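Local coordinates for protein pectinesterase (Sitophilus oryzae, PDB 4PMH) that hydrolyses the methyl esters of pectin's galacturonan chains, releasing methanol, and probably plays an important role in the weevil's digestion of plant cell walls, at residues A40-G45 against K67-N72; F241-D246 against S278-S283; G231-F236 against P261-G266; L13-S18 against W357-S362; P108-P113 against D175-A180. All coordinates share one frame; numbering follows the deposited sequence.

Contact 1: residues A40-G45 against K67-N72; sequences ADYTVG and KYIKIN
Y42 and V44 turn their side chains to the same face of the sheet as I69 and I71, a match that belongs to a beta-alpha-beta unit: strand 42-44, helix 51-61 and strand 67-71, at one end of the parallel beta-helix of the pectinesterase fold. The Y42 ring lies slantwise against the CG1 branch of I69, with Y42 CD2 4.1 Å from I69 CG1, and its CE2 side slants across the aliphatic chain of K67. That chain bends at its second torsion (-71°), which brings K67 CD to 3.9 Å from Y42 CE2. Further along, V44 offers its CG2 methyl to the shallow hollow between I69 CG2 and I71 CG1. Helix 51-61 covers this face, A54 touching both V44 and I69.

On the reverse face T43 and K70 run side by side. A bend at K70 chi3 (74°) folds CE back until it is 3.8 Å from the T43 CG2 methyl, while the A40 methyl fits against K70 CB. Between the faces runs the parallel ladder: K70 N binds Y42 O, V44 N binds K70 O and N72 N binds V44 O.

At the strand entrance Y68 O is gripped twice, by D41 N at 2.8 Å and by Y42 N at 3.1 Å. D41 answers with its side chain, OD2 accepting Y68 N at 2.9 Å through its anti lone pair. The other oxygen, D41 OD1, is 4.1 Å from K67 NZ, too far for a salt bridge; a water that accepts from K67 NZ at 2.8 Å donates only weakly to D41 OD1.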
# COMPACT_ATOMS: atom_id res chain seq x y z
N ALA A 40 -3.61 -25.00 -10.08
CA ALA A 40 -4.50 -24.00 -10.65
C ALA A 40 -5.90 -24.58 -10.68
O ALA A 40 -6.18 -25.48 -11.45
CB ALA A 40 -4.05 -23.62 -12.05
N ASP A 41 -6.75 -24.08 -9.78
CA ASP A 41 -8.15 -24.49 -9.70
C ASP A 41 -8.98 -23.76 -10.75
O ASP A 41 -9.88 -24.34 -11.33
CB ASP A 41 -8.70 -24.19 -8.29
CG ASP A 41 -8.03 -25.02 -7.21
OD1 ASP A 41 -8.15 -26.26 -7.25
OD2 ASP A 41 -7.38 -24.45 -6.31
N TYR A 42 -8.68 -22.48 -10.96
CA TYR A 42 -9.30 -21.65 -11.99
C TYR A 42 -8.22 -20.92 -12.75
O TYR A 42 -7.33 -20.33 -12.13
CB TYR A 42 -10.22 -20.64 -11.31
CG TYR A 42 -11.11 -21.31 -10.31
CD1 TYR A 42 -12.30 -21.92 -10.71
CD2 TYR A 42 -10.77 -21.37 -8.96
CE1 TYR A 42 -13.12 -22.56 -9.79
CE2 TYR A 42 -11.58 -22.00 -8.06
CZ TYR A 42 -12.76 -22.59 -8.47
OH TYR A 42 -13.58 -23.22 -7.58
N THR A 43 -8.28 -20.95 -14.08
CA THR A 43 -7.23 -20.36 -14.92
C THR A 43 -7.83 -19.36 -15.90
O THR A 43 -8.70 -19.71 -16.70
CB THR A 43 -6.48 -21.45 -15.68
OG1 THR A 43 -5.84 -22.32 -14.73
CG2 THR A 43 -5.41 -20.83 -16.57
N VAL A 44 -7.39 -18.11 -15.82
CA VAL A 44 -7.80 -17.09 -16.75
C VAL A 44 -6.96 -17.33 -18.00
O VAL A 44 -5.72 -17.19 -17.97
CB VAL A 44 -7.54 -15.67 -16.20
CG1 VAL A 44 -8.03 -14.62 -17.18
CG2 VAL A 44 -8.21 -15.48 -14.84
N GLY A 45 -7.62 -17.68 -19.10
CA GLY A 45 -6.92 -18.11 -20.32
C GLY A 45 -7.10 -19.60 -20.59
O GLY A 45 -6.83 -20.05 -21.69
N LYS A 67 -8.12 -21.75 -2.64
CA LYS A 67 -8.28 -21.93 -4.08
C LYS A 67 -7.27 -21.07 -4.82
O LYS A 67 -6.96 -19.94 -4.40
CB LYS A 67 -9.70 -21.55 -4.51
CG LYS A 67 -10.79 -22.46 -3.98
CD LYS A 67 -10.72 -23.81 -4.69
CE LYS A 67 -11.50 -24.87 -3.94
NZ LYS A 67 -11.31 -26.16 -4.64
N TYR A 68 -6.77 -21.61 -5.94
CA TYR A 68 -5.68 -21.03 -6.69
C TYR A 68 -6.16 -20.58 -8.07
O TYR A 68 -6.63 -21.39 -8.88
CB TYR A 68 -4.54 -22.03 -6.84
CG TYR A 68 -3.86 -22.30 -5.51
CD1 TYR A 68 -4.34 -23.27 -4.63
CD2 TYR A 68 -2.74 -21.57 -5.13
CE1 TYR A 68 -3.72 -23.50 -3.41
CE2 TYR A 68 -2.11 -21.80 -3.91
CZ TYR A 68 -2.60 -22.77 -3.06
OH TYR A 68 -1.97 -22.99 -1.85
N ILE A 69 -6.07 -19.28 -8.28
CA ILE A 69 -6.47 -18.67 -9.52
C ILE A 69 -5.21 -18.27 -10.25
O ILE A 69 -4.51 -17.35 -9.81
CB ILE A 69 -7.34 -17.42 -9.30
CG1 ILE A 69 -8.68 -17.84 -8.72
CG2 ILE A 69 -7.53 -16.67 -10.62
CD1 ILE A 69 -9.43 -16.77 -7.98
N LYS A 70 -4.93 -18.95 -11.36
CA LYS A 70 -3.79 -18.62 -12.21
C LYS A 70 -4.20 -17.68 -13.32
O LYS A 70 -5.17 -17.94 -14.04
CB LYS A 70 -3.22 -19.88 -12.81
CG LYS A 70 -2.03 -19.62 -13.68
CD LYS A 70 -1.31 -20.92 -14.03
CE LYS A 70 -2.08 -21.72 -15.05
NZ LYS A 70 -1.20 -22.76 -15.65
N ILE A 71 -3.46 -16.58 -13.48
CA ILE A 71 -3.70 -15.66 -14.59
C ILE A 71 -2.60 -15.81 -15.63
O ILE A 71 -1.45 -15.41 -15.42
CB ILE A 71 -3.73 -14.18 -14.11
CG1 ILE A 71 -4.71 -14.01 -12.94
CG2 ILE A 71 -4.06 -13.26 -15.29
CD1 ILE A 71 -4.85 -12.59 -12.40
N ASN A 72 -2.96 -16.36 -16.78
CA ASN A 72 -1.99 -16.52 -17.85
C ASN A 72 -1.35 -15.18 -18.18
O ASN A 72 -2.01 -14.13 -18.13
CB ASN A 72 -2.63 -17.11 -19.10
CG ASN A 72 -2.78 -18.61 -19.02
OD1 ASN A 72 -2.30 -19.26 -18.09
ND2 ASN A 72 -3.44 -19.19 -20.01
O HOH W 1 -11.30 -25.98 -7.47

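Contact 2: residues F241-D246 against S278-S283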
# COMPACT_ATOMS: atom_id res chain seq x y z
N PHE A 241 11.04 0.32 -3.12
CA PHE A 241 10.15 1.46 -3.28
C PHE A 241 10.84 2.46 -4.20
O PHE A 241 11.96 2.92 -3.89
CB PHE A 241 9.85 2.12 -1.92
CG PHE A 241 9.24 1.19 -0.90
CD1 PHE A 241 10.05 0.40 -0.10
CD2 PHE A 241 7.86 1.11 -0.75
CE1 PHE A 241 9.49 -0.46 0.84
CE2 PHE A 241 7.30 0.24 0.16
CZ PHE A 241 8.11 -0.56 0.96
N TYR A 242 10.20 2.79 -5.32
CA TYR A 242 10.86 3.56 -6.38
C TYR A 242 10.10 4.85 -6.64
O TYR A 242 8.94 4.83 -7.05
CB TYR A 242 10.93 2.72 -7.66
CG TYR A 242 11.84 3.28 -8.71
CD1 TYR A 242 11.41 4.30 -9.54
CD2 TYR A 242 13.15 2.80 -8.86
CE1 TYR A 242 12.25 4.84 -10.49
CE2 TYR A 242 14.00 3.34 -9.82
CZ TYR A 242 13.54 4.36 -10.62
OH TYR A 242 14.34 4.91 -11.60
N VAL A 243 10.76 5.97 -6.39
CA VAL A 243 10.17 7.28 -6.56
C VAL A 243 10.38 7.71 -8.00
O VAL A 243 11.50 7.95 -8.42
CB VAL A 243 10.80 8.32 -5.65
CG1 VAL A 243 10.07 9.65 -5.77
CG2 VAL A 243 10.77 7.83 -4.21
N LYS A 244 9.29 7.81 -8.74
CA LYS A 244 9.34 8.13 -10.15
C LYS A 244 9.45 9.62 -10.34
O LYS A 244 8.98 10.40 -9.53
CB LYS A 244 8.08 7.63 -10.85
CG LYS A 244 8.05 6.13 -11.12
CD LYS A 244 7.06 5.76 -12.21
CE LYS A 244 7.51 6.17 -13.60
NZ LYS A 244 8.50 5.26 -14.24
N ALA A 245 10.08 10.00 -11.45
CA ALA A 245 10.27 11.40 -11.80
C ALA A 245 9.51 11.80 -13.08
O ALA A 245 9.51 12.97 -13.46
CB ALA A 245 11.76 11.68 -11.95
N ASP A 246 8.83 10.84 -13.70
CA ASP A 246 8.23 11.03 -15.03
C ASP A 246 6.92 11.81 -15.02
O ASP A 246 6.49 12.32 -16.05
CB ASP A 246 7.95 9.69 -15.71
CG ASP A 246 6.72 9.01 -15.16
OD1 ASP A 246 6.49 9.11 -13.94
OD2 ASP A 246 5.96 8.40 -15.94
N SER A 278 17.00 9.20 -11.12
CA SER A 278 18.25 9.94 -10.90
C SER A 278 18.01 11.40 -10.63
O SER A 278 18.77 12.03 -9.90
CB SER A 278 19.13 9.83 -12.15
OG SER A 278 19.04 8.53 -12.70
N ALA A 279 16.96 11.95 -11.22
CA ALA A 279 16.60 13.33 -10.99
C ALA A 279 16.55 13.67 -9.49
O ALA A 279 17.08 14.72 -9.08
CB ALA A 279 15.27 13.64 -11.66
N TRP A 280 15.95 12.79 -8.68
CA TRP A 280 15.85 12.98 -7.21
C TRP A 280 17.21 12.90 -6.52
O TRP A 280 17.39 13.52 -5.47
CB TRP A 280 14.95 11.91 -6.56
CG TRP A 280 13.58 11.90 -7.07
CD1 TRP A 280 12.98 10.91 -7.76
CD2 TRP A 280 12.63 12.95 -6.95
NE1 TRP A 280 11.69 11.26 -8.08
CE2 TRP A 280 11.45 12.52 -7.59
CE3 TRP A 280 12.65 14.21 -6.34
CZ2 TRP A 280 10.30 13.31 -7.66
CZ3 TRP A 280 11.51 15.01 -6.42
CH2 TRP A 280 10.36 14.55 -7.06
N SER A 281 18.12 12.11 -7.09
CA SER A 281 19.51 12.03 -6.61
C SER A 281 20.18 13.40 -6.61
O SER A 281 20.82 13.77 -5.64
CB SER A 281 20.34 11.03 -7.42
OG SER A 281 20.63 9.88 -6.63
N SER A 282 20.02 14.15 -7.70
CA SER A 282 20.58 15.50 -7.77
C SER A 282 19.67 16.51 -7.05
O SER A 282 20.12 17.55 -6.57
CB SER A 282 20.88 15.90 -9.22
OG SER A 282 19.70 16.16 -9.96
N SER A 283 18.39 16.18 -6.94
CA SER A 283 17.42 17.06 -6.29
C SER A 283 17.44 16.99 -4.75
O SER A 283 17.38 18.02 -4.06
CB SER A 283 16.03 16.72 -6.81
OG SER A 283 15.22 17.87 -6.79
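W280 carries CG anti to its carbonyl carbon (chi1 -60°), and V243 carries CG1 anti to its backbone N (chi1 -175°); the two torsions together lay a methyl over one face of the indole. The fit is tight, V243 CG1 lying 3.2 Å from W280 NE1, toward the rim of the ring rather than over its centre. The same nitrogen donates to the backbone, W280 NE1 reaching K244 O at 3.2 Å. This oxygen lies in the plane of the indole, yet the donor stands above the carbonyl plane, 74° out of it, so the bond uses no lone-pair direction and is probably modest in strength. Beside it the A245 and A279 methyls meet, CB to CB, at 4.0 Å. A leucine in place of W280 would probably leave K244 O without this donor and open a gap beneath the V243 methyl.

The contact fastens the short helix 278-283 to the chain leaving strand 240-243 of the parallel beta-helix. D277, next to S278 in the chain, binds A245 N and Y242 OH, while A252 of strand 252-257 and I322 of a loop touch both V243 and W280, adding to the packing between helix and strands.

Contact 3: residues G231-F236 against P261-G266; sequences GGSAIF and PHKMYG
S233 OG donates to Y265 O at 2.6 Å, the shortest bond of this contact, at the point where the loop after strand 252-257 draws up against the start of strand 233-237 in the parallel beta-helix. The hydroxyl reaches the carbonyl because it sits beside its own backbone N and anti to its carbonyl carbon (chi1 -70°). Close by, where the neighbouring parallel strands 233-237 and 267-270 begin, A234 N donates to G266 O at 3.0 Å, from a position 35° out of the carbonyl plane, and S233 CA brings its hydrogen to the same oxygen, with S233 CA 3.3 Å from G266 O.

The other half is looser. K263 spans it with a long chain bent at chi3, its aliphatic part making few close contacts, and it is held mainly by its end: K263 NZ donates to G231 O at 2.9 Å. G231 lies about 6 Å from W292, which probably binds substrate. A water bridges the two side chains, donating to S233 OG at 2.8 Å and accepting from K263 NZ at 2.7 Å. Q28 of a loop adds a further bond to S233 OG.

S233 and K263 thus supply side-chain donors, and the backbone carbonyls of Y265 and G231 accept from them. Within this contact the lysine charge is probably balanced by a carbonyl dipole and a water.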
# COMPACT_ATOMS: atom_id res chain seq x y z
N GLY A 231 -3.87 2.73 6.83
CA GLY A 231 -3.86 2.48 8.26
C GLY A 231 -3.63 1.06 8.74
O GLY A 231 -3.86 0.77 9.91
N GLY A 232 -3.18 0.17 7.87
CA GLY A 232 -3.02 -1.22 8.25
C GLY A 232 -1.75 -1.44 9.06
O GLY A 232 -0.91 -0.53 9.19
N SER A 233 -1.64 -2.63 9.63
CA SER A 233 -0.37 -3.12 10.11
C SER A 233 0.29 -3.82 8.94
O SER A 233 -0.03 -4.97 8.66
CB SER A 233 -0.55 -4.10 11.26
OG SER A 233 -1.01 -3.46 12.44
N ALA A 234 1.19 -3.13 8.25
CA ALA A 234 1.75 -3.65 6.99
C ALA A 234 3.25 -3.79 7.09
O ALA A 234 3.95 -2.83 7.42
CB ALA A 234 1.37 -2.75 5.83
N ILE A 235 3.73 -5.00 6.81
CA ILE A 235 5.14 -5.34 6.84
C ILE A 235 5.65 -5.44 5.41
O ILE A 235 5.02 -6.10 4.57
CB ILE A 235 5.35 -6.70 7.54
CG1 ILE A 235 4.93 -6.57 9.00
CG2 ILE A 235 6.78 -7.19 7.41
CD1 ILE A 235 4.61 -7.90 9.66
N PHE A 236 6.77 -4.79 5.13
CA PHE A 236 7.39 -4.81 3.81
C PHE A 236 8.80 -5.34 3.99
O PHE A 236 9.65 -4.63 4.52
CB PHE A 236 7.47 -3.40 3.23
CG PHE A 236 6.13 -2.77 3.00
CD1 PHE A 236 5.48 -2.92 1.78
CD2 PHE A 236 5.52 -2.03 4.00
CE1 PHE A 236 4.24 -2.33 1.57
CE2 PHE A 236 4.28 -1.45 3.79
CZ PHE A 236 3.64 -1.60 2.57
N PRO A 261 -4.07 6.17 16.52
CA PRO A 261 -3.16 6.48 17.65
C PRO A 261 -3.04 5.37 18.70
O PRO A 261 -2.02 5.26 19.36
CB PRO A 261 -3.77 7.75 18.27
CG PRO A 261 -5.17 7.79 17.76
CD PRO A 261 -5.09 7.23 16.37
N HIS A 262 -4.06 4.52 18.80
CA HIS A 262 -4.05 3.42 19.75
C HIS A 262 -3.45 2.16 19.15
O HIS A 262 -3.26 1.16 19.84
CB HIS A 262 -5.47 3.19 20.27
CG HIS A 262 -6.08 4.44 20.83
ND1 HIS A 262 -6.11 4.72 22.18
CD2 HIS A 262 -6.62 5.52 20.22
CE1 HIS A 262 -6.66 5.90 22.38
NE2 HIS A 262 -6.99 6.41 21.21
N LYS A 263 -3.12 2.22 17.86
CA LYS A 263 -2.46 1.11 17.18
C LYS A 263 -0.95 1.29 17.27
O LYS A 263 -0.41 2.29 16.81
CB LYS A 263 -2.93 1.03 15.71
CG LYS A 263 -2.67 -0.30 15.02
CD LYS A 263 -3.07 -0.32 13.54
CE LYS A 263 -4.54 -0.61 13.32
NZ LYS A 263 -4.84 -1.09 11.94
N MET A 264 -0.28 0.31 17.87
CA MET A 264 1.16 0.29 18.02
C MET A 264 1.89 0.07 16.69
O MET A 264 2.95 0.64 16.44
CB MET A 264 1.56 -0.85 18.97
CG MET A 264 2.23 -0.45 20.27
SD MET A 264 3.29 -1.80 20.86
CE MET A 264 4.90 -1.02 20.90
N TYR A 265 1.34 -0.84 15.90
CA TYR A 265 1.98 -1.34 14.69
C TYR A 265 1.33 -0.79 13.43
O TYR A 265 0.28 -1.27 13.01
CB TYR A 265 1.95 -2.87 14.69
CG TYR A 265 2.63 -3.44 15.93
CD1 TYR A 265 3.99 -3.31 16.09
CD2 TYR A 265 1.89 -4.02 16.95
CE1 TYR A 265 4.62 -3.80 17.23
CE2 TYR A 265 2.51 -4.51 18.09
CZ TYR A 265 3.88 -4.39 18.22
OH TYR A 265 4.51 -4.85 19.35
N GLY A 266 1.99 0.19 12.82
CA GLY A 266 1.59 0.69 11.51
C GLY A 266 2.41 0.01 10.44
O GLY A 266 2.28 -1.19 10.22
O HOH W 2 -3.77 -3.49 12.46

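Contact 4: residues L13-S18 against W357-S362; sequences LTASES and WEYNNS
S18 OG is gripped by two groups, donating to A15 O within its own helical turn and accepting from a water at 2.9 Å, while it lies over the face of the Y359 ring. The setting is the N-terminal segment of the chain, which folds back on strand 355-359, an outermost strand of one long parallel sheet of the beta-helix. The helical turn sets S18 CB squarely over the aromatic centre, and chi1 (75°) turns OG toward A15 O and over the CZ side of the same face. This is a CH-pi contact, S18 CB lying 3.4 Å from the Y359 ring centroid and only 7° off the ring normal. The opposite face of the ring carries N360 CB toward its rim, so the phenol is sandwiched. The water on S18 OG also reaches Y359 OH, at 2.8 Å, tying the hydroxyl to the same turn. At the ring's edge, near its plane, L13 O approaches Y359 CD1 to 3.6 Å.

The backbones are pinned one residue back, where L13 N donates to E358 O at 2.9 Å in a bond that is nearly straight (161°). Next to this bond the L13 side chain crosses that of W357 at about a right angle, with L13 CD2 3.7 Å from W357 CB; L348 and I313 add to this apolar patch.

The turn that carries S18 is itself closed by a capping box. E17 N donates to T14 OG1 at 3.0 Å, and in return T14 N donates to E17 OE1 at 2.9 Å, meeting that oxygen on its anti side and somewhat out of the carboxylate plane.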
# COMPACT_ATOMS: atom_id res chain seq x y z
N LEU A 13 15.71 5.13 16.49
CA LEU A 13 15.49 4.22 17.61
C LEU A 13 16.82 3.77 18.25
O LEU A 13 17.82 3.57 17.56
CB LEU A 13 14.74 2.98 17.15
CG LEU A 13 13.32 3.12 16.58
CD1 LEU A 13 12.77 1.75 16.22
CD2 LEU A 13 12.38 3.84 17.53
N THR A 14 16.79 3.58 19.56
CA THR A 14 17.89 2.95 20.26
C THR A 14 17.90 1.47 19.97
O THR A 14 16.88 0.90 19.56
CB THR A 14 17.78 3.17 21.78
OG1 THR A 14 16.64 2.48 22.30
CG2 THR A 14 17.68 4.65 22.10
N ALA A 15 19.03 0.82 20.22
CA ALA A 15 19.12 -0.63 20.06
C ALA A 15 18.05 -1.37 20.86
O ALA A 15 17.49 -2.38 20.41
CB ALA A 15 20.50 -1.14 20.46
N SER A 16 17.76 -0.86 22.05
CA SER A 16 16.78 -1.47 22.95
C SER A 16 15.36 -1.31 22.38
O SER A 16 14.59 -2.27 22.28
CB SER A 16 16.88 -0.78 24.31
OG SER A 16 16.12 -1.44 25.28
N GLU A 17 15.02 -0.08 22.04
CA GLU A 17 13.77 0.22 21.34
C GLU A 17 13.53 -0.64 20.08
O GLU A 17 12.41 -1.12 19.84
CB GLU A 17 13.76 1.70 20.97
CG GLU A 17 13.46 2.62 22.15
CD GLU A 17 13.63 4.08 21.80
OE1 GLU A 17 14.32 4.38 20.80
OE2 GLU A 17 13.13 4.97 22.53
N SER A 18 14.60 -0.86 19.29
CA SER A 18 14.52 -1.67 18.07
C SER A 18 13.97 -3.06 18.31
O SER A 18 13.29 -3.60 17.46
CB SER A 18 15.87 -1.76 17.35
OG SER A 18 16.77 -2.64 18.01
N TRP A 357 10.10 6.60 12.52
CA TRP A 357 11.39 6.26 13.12
C TRP A 357 12.24 5.40 12.20
O TRP A 357 11.73 4.73 11.32
CB TRP A 357 11.21 5.49 14.43
CG TRP A 357 10.07 5.95 15.31
CD1 TRP A 357 8.79 5.44 15.32
CD2 TRP A 357 10.11 6.96 16.30
NE1 TRP A 357 8.03 6.10 16.25
CE2 TRP A 357 8.81 7.03 16.88
CE3 TRP A 357 11.11 7.82 16.77
CZ2 TRP A 357 8.49 7.95 17.89
CZ3 TRP A 357 10.79 8.72 17.76
CH2 TRP A 357 9.48 8.77 18.32
N GLU A 358 13.54 5.39 12.46
CA GLU A 358 14.45 4.53 11.72
C GLU A 358 15.36 3.77 12.66
O GLU A 358 15.58 4.20 13.77
CB GLU A 358 15.32 5.37 10.83
CG GLU A 358 14.59 6.06 9.70
CD GLU A 358 15.52 7.01 9.01
OE1 GLU A 358 15.36 8.21 9.26
OE2 GLU A 358 16.43 6.57 8.29
N TYR A 359 15.94 2.67 12.19
CA TYR A 359 16.97 1.97 12.95
C TYR A 359 17.92 1.29 11.97
O TYR A 359 17.48 0.44 11.19
CB TYR A 359 16.37 0.89 13.85
CG TYR A 359 17.42 0.07 14.59
CD1 TYR A 359 18.20 0.64 15.58
CD2 TYR A 359 17.62 -1.28 14.31
CE1 TYR A 359 19.17 -0.09 16.26
CE2 TYR A 359 18.59 -2.03 14.99
CZ TYR A 359 19.36 -1.41 15.95
OH TYR A 359 20.33 -2.12 16.65
N ASN A 360 19.20 1.64 12.02
CA ASN A 360 20.25 0.86 11.35
C ASN A 360 20.09 0.75 9.84
O ASN A 360 20.29 -0.31 9.25
CB ASN A 360 20.29 -0.54 11.99
CG ASN A 360 21.60 -1.24 11.79
OD1 ASN A 360 22.61 -0.61 11.48
ND2 ASN A 360 21.61 -2.55 11.98
N ASN A 361 19.70 1.86 9.22
CA ASN A 361 19.63 1.93 7.77
C ASN A 361 21.01 2.29 7.21
O ASN A 361 21.91 2.70 7.94
CB ASN A 361 18.57 2.94 7.34
CG ASN A 361 17.18 2.56 7.79
OD1 ASN A 361 16.82 1.38 7.76
ND2 ASN A 361 16.39 3.56 8.24
N SER A 362 21.18 2.08 5.91
CA SER A 362 22.43 2.41 5.26
C SER A 362 22.14 2.95 3.90
O SER A 362 20.97 3.07 3.51
CB SER A 362 23.33 1.18 5.20
OG SER A 362 22.68 0.11 4.57
O HOH W 3 19.04 -4.41 17.64

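Contact 5: residues P108-P113 against D175-A180; sequences PAQTTP and DQQAVA
Q110 NE2 donates to Q177 OE1 at 2.7 Å, and A109 N donates to Q177 O at the same 2.7 Å, so one glutamine is held through both its side chain and its backbone. The donors come from a type I beta turn, P108 to T111, in a loop of the parallel beta-helix. A bend at Q110 chi2 (69°) turns the amide toward Q177, and NE2 arrives in the plane of the acceptor carbonyl, the two amide planes being 33° apart. Q177 probably binds substrate, as in related pectinesterases, and its side chain touches D200, the probable proton donor, so Q110 is probably a second-shell partner that helps to fix the rotation of the Q177 amide. A leucine at Q110 would probably leave Q177 OE1 without this donor and free its amide to turn.

Outward from these bonds, Q110 OE1 rests on the aliphatic start of Q176, 3.4 Å from Q176 CB. The turn is braced from inside, where P108 O accepts from both T111 N and T111 OG1. P108 and Q176 lie side by side; Q176 OE1, hydrogen-bonded to N172, packs on the proline ring and is 3.4 Å from both P108 CB and P108 CG.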
# COMPACT_ATOMS: atom_id res chain seq x y z
N PRO A 108 -8.22 7.41 -12.64
CA PRO A 108 -8.06 8.22 -11.44
C PRO A 108 -9.33 8.37 -10.60
O PRO A 108 -10.43 8.02 -11.04
CB PRO A 108 -7.63 9.59 -12.00
CG PRO A 108 -8.30 9.66 -13.34
CD PRO A 108 -8.25 8.23 -13.87
N ALA A 109 -9.17 8.88 -9.38
CA ALA A 109 -10.31 9.23 -8.52
C ALA A 109 -11.26 10.20 -9.22
O ALA A 109 -12.46 10.22 -8.92
CB ALA A 109 -9.83 9.86 -7.23
N GLN A 110 -10.72 10.99 -10.14
CA GLN A 110 -11.48 12.03 -10.83
C GLN A 110 -12.35 11.48 -11.95
O GLN A 110 -13.15 12.21 -12.54
CB GLN A 110 -10.50 13.11 -11.34
CG GLN A 110 -9.88 13.99 -10.25
CD GLN A 110 -8.88 13.27 -9.32
OE1 GLN A 110 -8.21 12.29 -9.70
NE2 GLN A 110 -8.76 13.79 -8.11
N THR A 111 -12.20 10.19 -12.26
CA THR A 111 -13.06 9.52 -13.21
C THR A 111 -14.53 9.74 -12.92
O THR A 111 -14.99 9.59 -11.79
CB THR A 111 -12.79 8.00 -13.20
OG1 THR A 111 -11.43 7.76 -13.54
CG2 THR A 111 -13.67 7.29 -14.19
N THR A 112 -15.31 10.08 -13.94
CA THR A 112 -16.73 10.20 -13.71
C THR A 112 -17.34 8.82 -13.62
O THR A 112 -16.84 7.88 -14.22
CB THR A 112 -17.46 10.98 -14.82
OG1 THR A 112 -17.51 10.19 -16.00
CG2 THR A 112 -16.78 12.31 -15.09
N PRO A 113 -18.44 8.68 -12.87
CA PRO A 113 -19.15 7.42 -12.82
C PRO A 113 -19.62 6.88 -14.16
O PRO A 113 -19.59 5.66 -14.36
CB PRO A 113 -20.35 7.72 -11.92
CG PRO A 113 -19.78 8.71 -10.97
CD PRO A 113 -18.92 9.60 -11.83
N ASP A 175 -2.63 16.61 -9.96
CA ASP A 175 -3.55 16.52 -8.82
C ASP A 175 -4.30 15.18 -8.71
O ASP A 175 -5.05 14.99 -7.75
CB ASP A 175 -4.58 17.67 -8.87
CG ASP A 175 -4.03 19.01 -8.34
OD1 ASP A 175 -2.86 19.08 -7.91
OD2 ASP A 175 -4.80 20.01 -8.35
N GLN A 176 -4.12 14.25 -9.64
CA GLN A 176 -4.93 13.02 -9.64
C GLN A 176 -4.41 11.91 -8.69
O GLN A 176 -3.24 11.61 -8.69
CB GLN A 176 -5.05 12.44 -11.05
CG GLN A 176 -5.86 13.32 -12.01
CD GLN A 176 -6.16 12.62 -13.32
OE1 GLN A 176 -5.51 11.62 -13.66
NE2 GLN A 176 -7.15 13.12 -14.05
N GLN A 177 -5.33 11.31 -7.93
CA GLN A 177 -5.06 10.13 -7.10
C GLN A 177 -5.53 8.92 -7.89
O GLN A 177 -6.56 9.00 -8.54
CB GLN A 177 -5.86 10.18 -5.78
CG GLN A 177 -5.64 11.41 -4.90
CD GLN A 177 -6.44 12.64 -5.36
OE1 GLN A 177 -7.30 12.55 -6.23
NE2 GLN A 177 -6.14 13.79 -4.77
N ALA A 178 -4.81 7.81 -7.83
CA ALA A 178 -5.20 6.62 -8.59
C ALA A 178 -4.59 5.36 -7.98
O ALA A 178 -3.40 5.12 -8.08
CB ALA A 178 -4.78 6.76 -10.04
N VAL A 179 -5.45 4.54 -7.39
CA VAL A 179 -5.01 3.41 -6.60
C VAL A 179 -4.82 2.18 -7.49
O VAL A 179 -5.67 1.86 -8.30
CB VAL A 179 -6.00 3.08 -5.45
CG1 VAL A 179 -5.55 1.82 -4.68
CG2 VAL A 179 -6.12 4.26 -4.50
N ALA A 180 -3.71 1.50 -7.29
CA ALA A 180 -3.44 0.24 -7.98
C ALA A 180 -3.97 -0.90 -7.16
O ALA A 180 -4.87 -1.61 -7.61
CB ALA A 180 -1.96 0.06 -8.28

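Overall arrangement
From the N terminus, residues 13-18 open contact 4, which closes only when strand 355-359 arrives; the four other contacts all fall within that span. Contact 1 closes first, across helix 51-61, and contact 5 follows, joining two loops near the probable active site. Contact 3 then opens at 231-236 and contact 2 at 241-246, before contact 3 closes at 261-266 and contact 2 at 278-283, so these two cross; they also touch, F241 CZ lying 3.6 Å from F236 CG. Contacts 1, 3 and 4 all reach one long parallel sheet, with contacts 1 and 4 at its outermost strands, their centres about 42 Å apart.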